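Local structure of beta-N-acetylglucosaminidase-like protein Glycoside hydrolase family 20 (Flavobacterium johnsoniae, 6YHH) at residues 540-545 and 657-662; 601-606 and 614-619. The protein probably acts as a family 20 glycoside hydrolase, a chitobiase that releases N-acetylglucosamine from chitin fragments during bacterial chitin breakdown. All blocks are in the same frame, centred on the assembly; numbering follows the deposited sequence.

Contact 1: 540-545 and 657-662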
# COMPACT_ATOMS: atom_id res chain seq x y z
N ARG A 540 0.82 -7.11 26.01
CA ARG A 540 1.51 -6.02 25.34
C ARG A 540 1.02 -4.65 25.81
O ARG A 540 1.84 -3.77 26.08
CB ARG A 540 1.40 -6.12 23.80
CG ARG A 540 2.00 -4.90 23.06
CD ARG A 540 2.34 -5.13 21.58
NE ARG A 540 2.88 -3.88 21.07
CZ ARG A 540 2.97 -3.50 19.80
NH1 ARG A 540 2.67 -4.32 18.82
NH2 ARG A 540 3.47 -2.34 19.47
N ASN A 541 -0.28 -4.47 25.84
CA ASN A 541 -0.91 -3.18 26.24
C ASN A 541 -1.52 -3.41 27.60
O ASN A 541 -2.74 -3.66 27.70
CB ASN A 541 -1.94 -2.85 25.22
CG ASN A 541 -2.58 -1.49 25.45
OD1 ASN A 541 -2.13 -0.74 26.28
ND2 ASN A 541 -3.69 -1.23 24.77
N LYS A 542 -0.71 -3.39 28.63
CA LYS A 542 -1.19 -3.82 29.93
C LYS A 542 -2.27 -2.90 30.43
O LYS A 542 -2.10 -1.69 30.48
CB LYS A 542 -0.05 -3.89 30.92
CG LYS A 542 1.02 -4.86 30.47
CD LYS A 542 2.25 -4.87 31.36
CE LYS A 542 3.17 -6.00 30.97
NZ LYS A 542 3.82 -5.80 29.67
N GLY A 543 -3.40 -3.48 30.81
CA GLY A 543 -4.52 -2.69 31.29
C GLY A 543 -5.22 -1.87 30.25
O GLY A 543 -6.14 -1.05 30.59
N GLY A 544 -4.75 -1.96 29.00
CA GLY A 544 -5.38 -1.17 27.93
C GLY A 544 -4.96 0.27 27.88
O GLY A 544 -5.37 0.98 26.95
N THR A 545 -4.06 0.72 28.76
CA THR A 545 -3.70 2.12 28.92
C THR A 545 -2.28 2.43 28.46
O THR A 545 -1.88 3.61 28.49
CB THR A 545 -3.90 2.57 30.37
OG1 THR A 545 -3.07 1.76 31.20
CG2 THR A 545 -5.42 2.37 30.70
N HIS A 657 11.40 -5.75 27.73
CA HIS A 657 12.05 -4.93 26.72
C HIS A 657 11.24 -4.95 25.43
O HIS A 657 11.02 -5.99 24.81
CB HIS A 657 13.45 -5.43 26.41
CG HIS A 657 14.27 -5.54 27.62
ND1 HIS A 657 14.54 -4.45 28.42
CD2 HIS A 657 14.79 -6.61 28.24
CE1 HIS A 657 15.22 -4.85 29.49
NE2 HIS A 657 15.42 -6.15 29.38
N ALA A 658 10.80 -3.75 25.03
CA ALA A 658 10.26 -3.51 23.67
C ALA A 658 8.95 -4.23 23.40
O ALA A 658 8.53 -4.31 22.25
CB ALA A 658 11.27 -3.73 22.60
N ASP A 659 8.27 -4.77 24.44
CA ASP A 659 7.05 -5.53 24.25
C ASP A 659 7.24 -6.70 23.31
O ASP A 659 6.35 -7.09 22.60
CB ASP A 659 5.88 -4.59 23.83
CG ASP A 659 5.30 -3.80 25.01
OD1 ASP A 659 5.52 -4.21 26.20
OD2 ASP A 659 4.67 -2.72 24.81
N VAL A 660 8.42 -7.32 23.39
CA VAL A 660 8.63 -8.58 22.73
C VAL A 660 9.29 -9.56 23.72
O VAL A 660 9.73 -9.14 24.80
CB VAL A 660 9.56 -8.48 21.50
CG1 VAL A 660 8.99 -7.55 20.46
CG2 VAL A 660 10.95 -7.99 21.88
N GLU A 661 9.38 -10.80 23.27
CA GLU A 661 10.05 -11.86 23.97
C GLU A 661 10.95 -12.62 23.03
O GLU A 661 10.75 -12.71 21.83
CB GLU A 661 9.02 -12.79 24.58
CG GLU A 661 8.16 -13.58 23.61
CD GLU A 661 6.97 -14.26 24.22
OE1 GLU A 661 6.56 -13.86 25.32
OE2 GLU A 661 6.37 -15.17 23.57
N LEU A 662 12.01 -13.18 23.62
CA LEU A 662 12.89 -14.10 22.91
C LEU A 662 12.31 -15.52 22.86
O LEU A 662 12.11 -16.14 23.90
CB LEU A 662 14.30 -14.17 23.58
CG LEU A 662 15.22 -12.97 23.40
CD1 LEU A 662 16.38 -13.04 24.42
CD2 LEU A 662 15.70 -12.86 21.97
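Asp659 meets Arg540 and, more distantly, Lys542 in a small, partly buried polar contact between the loop after strand 532-534 and the turn leading into strand 660-662, bridged by a tyrosine from outside the two segments. The aspartate carboxylate faces Arg540 O, with OD2 the nearer at 3.3 Å from Arg540 O, acceptor against acceptor. The Tyr547 hydroxyl is hydrogen-bonded to both Asp659 OD2 and Arg540 NE, which probably offsets that approach. Arg540 NE itself stays 4.3 Å from Asp659 OD2, short of a salt bridge. Its extended chain, with CG anti to the backbone N (chi1 174°), crosses the aspartate at about a right angle, CG 3.9 Å from Asp659 OD2, and carries NH2 on to a salt bridge with Asp558. Strands 532-534 and 660-662 pair as a two-stranded antiparallel sheet, so the contact links the chain leaving one strand with the chain entering the other. Replacing Asp659 by an alanine would probably leave the Tyr547 hydroxyl without its carboxylate partner and remove a negative charge near Arg540, whose salt bridge to Asp558 would remain. On the outer side is Lys542, first corner of the type II turn 541-544. In one of its two modelled conformers NZ bonds Thr539 O and lies 4.2 Å from Asp659 OD1, too far for a salt bridge; this placement is doubtful.

Contact 2: 601-606 and 614-619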
# COMPACT_ATOMS: atom_id res chain seq x y z
N LYS A 601 26.41 -7.34 18.06
CA LYS A 601 27.40 -6.33 17.62
C LYS A 601 26.81 -5.37 16.62
O LYS A 601 26.98 -4.17 16.75
CB LYS A 601 28.67 -6.94 16.98
CG LYS A 601 29.47 -7.81 17.97
CD LYS A 601 30.52 -8.69 17.32
CE LYS A 601 31.73 -7.97 16.79
NZ LYS A 601 32.53 -8.69 15.70
N GLY A 602 26.05 -5.87 15.66
CA GLY A 602 25.46 -5.02 14.67
C GLY A 602 24.46 -4.04 15.22
O GLY A 602 24.46 -2.84 14.85
N LEU A 603 23.68 -4.49 16.20
CA LEU A 603 22.73 -3.60 16.84
C LEU A 603 23.43 -2.49 17.64
O LEU A 603 23.05 -1.29 17.63
CB LEU A 603 21.82 -4.40 17.74
CG LEU A 603 20.85 -5.37 17.05
CD1 LEU A 603 20.07 -6.14 18.13
CD2 LEU A 603 19.94 -4.58 16.11
N VAL A 604 24.49 -2.88 18.36
CA VAL A 604 25.28 -1.87 19.11
C VAL A 604 25.88 -0.82 18.15
O VAL A 604 25.78 0.42 18.41
CB VAL A 604 26.32 -2.55 20.00
CG1 VAL A 604 27.31 -1.55 20.57
CG2 VAL A 604 25.62 -3.31 21.15
N GLU A 605 26.37 -1.26 17.03
CA GLU A 605 26.93 -0.35 15.99
C GLU A 605 25.79 0.58 15.55
O GLU A 605 25.98 1.82 15.49
CB GLU A 605 27.42 -1.08 14.77
CG GLU A 605 28.62 -1.94 14.93
CD GLU A 605 29.08 -2.31 13.50
OE1 GLU A 605 29.72 -1.49 12.84
OE2 GLU A 605 28.72 -3.37 13.00
N LEU A 606 24.62 0.02 15.21
CA LEU A 606 23.50 0.87 14.76
C LEU A 606 23.08 1.89 15.73
O LEU A 606 22.70 3.04 15.38
CB LEU A 606 22.26 0.05 14.40
CG LEU A 606 22.34 -0.88 13.19
CD1 LEU A 606 21.06 -1.67 13.08
CD2 LEU A 606 22.71 -0.16 11.93
N GLN A 614 17.72 1.48 21.09
CA GLN A 614 18.02 1.39 22.51
C GLN A 614 17.11 0.43 23.28
O GLN A 614 17.57 -0.32 24.12
CB GLN A 614 17.99 2.78 23.17
CG GLN A 614 19.09 3.74 22.68
CD GLN A 614 20.54 3.32 23.05
OE1 GLN A 614 20.76 2.70 24.09
NE2 GLN A 614 21.49 3.73 22.27
N PRO A 615 15.81 0.43 22.98
CA PRO A 615 14.97 -0.52 23.76
C PRO A 615 15.26 -1.99 23.53
O PRO A 615 14.90 -2.80 24.38
CB PRO A 615 13.55 -0.18 23.34
CG PRO A 615 13.62 1.20 22.76
CD PRO A 615 15.01 1.37 22.17
N ILE A 616 15.89 -2.34 22.42
CA ILE A 616 16.14 -3.72 22.20
C ILE A 616 17.52 -4.15 22.64
O ILE A 616 17.76 -5.34 22.81
CB ILE A 616 15.92 -4.23 20.78
CG1 ILE A 616 16.77 -3.55 19.82
CG2 ILE A 616 14.43 -4.06 20.45
CD1 ILE A 616 16.64 -4.14 18.40
N LEU A 617 18.40 -3.19 22.86
CA LEU A 617 19.80 -3.56 23.26
C LEU A 617 19.85 -4.47 24.48
O LEU A 617 20.69 -5.38 24.55
CB LEU A 617 20.67 -2.29 23.45
CG LEU A 617 21.00 -1.50 22.17
CD1 LEU A 617 21.91 -0.38 22.55
CD2 LEU A 617 21.58 -2.36 21.03
N PRO A 618 19.03 -4.23 25.53
CA PRO A 618 19.19 -5.10 26.69
C PRO A 618 18.86 -6.55 26.36
O PRO A 618 19.49 -7.51 26.90
CB PRO A 618 18.17 -4.55 27.69
CG PRO A 618 18.07 -3.07 27.29
CD PRO A 618 18.12 -3.10 25.80
N LEU A 619 17.94 -6.76 25.42
CA LEU A 619 17.48 -8.06 25.08
C LEU A 619 18.52 -8.77 24.20
O LEU A 619 18.87 -9.96 24.41
CB LEU A 619 16.10 -7.99 24.36
CG LEU A 619 15.37 -9.34 24.24
CD1 LEU A 619 15.01 -9.93 25.57
CD2 LEU A 619 14.06 -9.22 23.38
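Leu603 takes Ile616 and Leu617 against its side chain and backbone where helix 583-607 turns back, through a short connection, into helix 617-634. This is the joint of a helical hairpin, and the side chains that meet are all apolar, though one methyl rests on peptide atoms. The close-packed part is Leu603 with both of its partners. Ile616 sets its terminal methyl CD1 against the fork of Leu603, 4.0 Å from both Leu603 CD1 and Leu603 CD2, with the side chains crossing at about a right angle. It gets there by an uncommon torsion: CG1 stands between the backbone N and the carbonyl carbon (chi1 60°), the crowded position, and the chain then runs out straight to CD1. Phe528 of helix 523-529 packs on both Leu603 and Ile616, and Val525 adds to the cover over Leu603, so these two residues are buried under that helix.

Leu617 works differently, laying one methyl on the helix backbone. Its CD2 sits 3.9 Å from Leu603 CB and equally close to the carbonyl carbon and oxygen of Leu603, then 4.0 Å from Val604 N. With this branch resting on the main chain, the CA atoms of Leu603 and Leu617 come to 7.1 Å. Outward from there the contact thins. Of its side chain Val604 offers just CG2, 4.2 Å from Leu617 CD2, and it stands exposed to solvent, while Leu617 is itself partly exposed. Nearby, Gln614 turns to the second subunit, where its NE2 hydrogen-bonds Ser128 O of that neighbouring chain.

Methyl against methyl and methyl against peptide give no directional bond across the pair; the hairpin is probably held here by shape and by exclusion of water, with the buried Leu603 and Ile616 contributing more than the exposed Val604.

Contact 1 is polar and contact 2 apolar, and neither is uniformly buried. The first lies closer to the middle of the chain, its centre about 21 Å from the chain's centre against about 32 Å for the second, yet there Asp659 and Arg540 are bridged by a shared tyrosine hydroxyl, whereas the outlying hairpin relies on apolar side chains. They hold different elements but adjoin: residues 657-662 pack on the start of helix 617-634, with His657 CE1 at 3.5 Å from Pro618 CB and Leu662 CD1 at 3.6 Å from Leu619 CD1. The strand of contact 1 thus rests on the helix that leads out of contact 2.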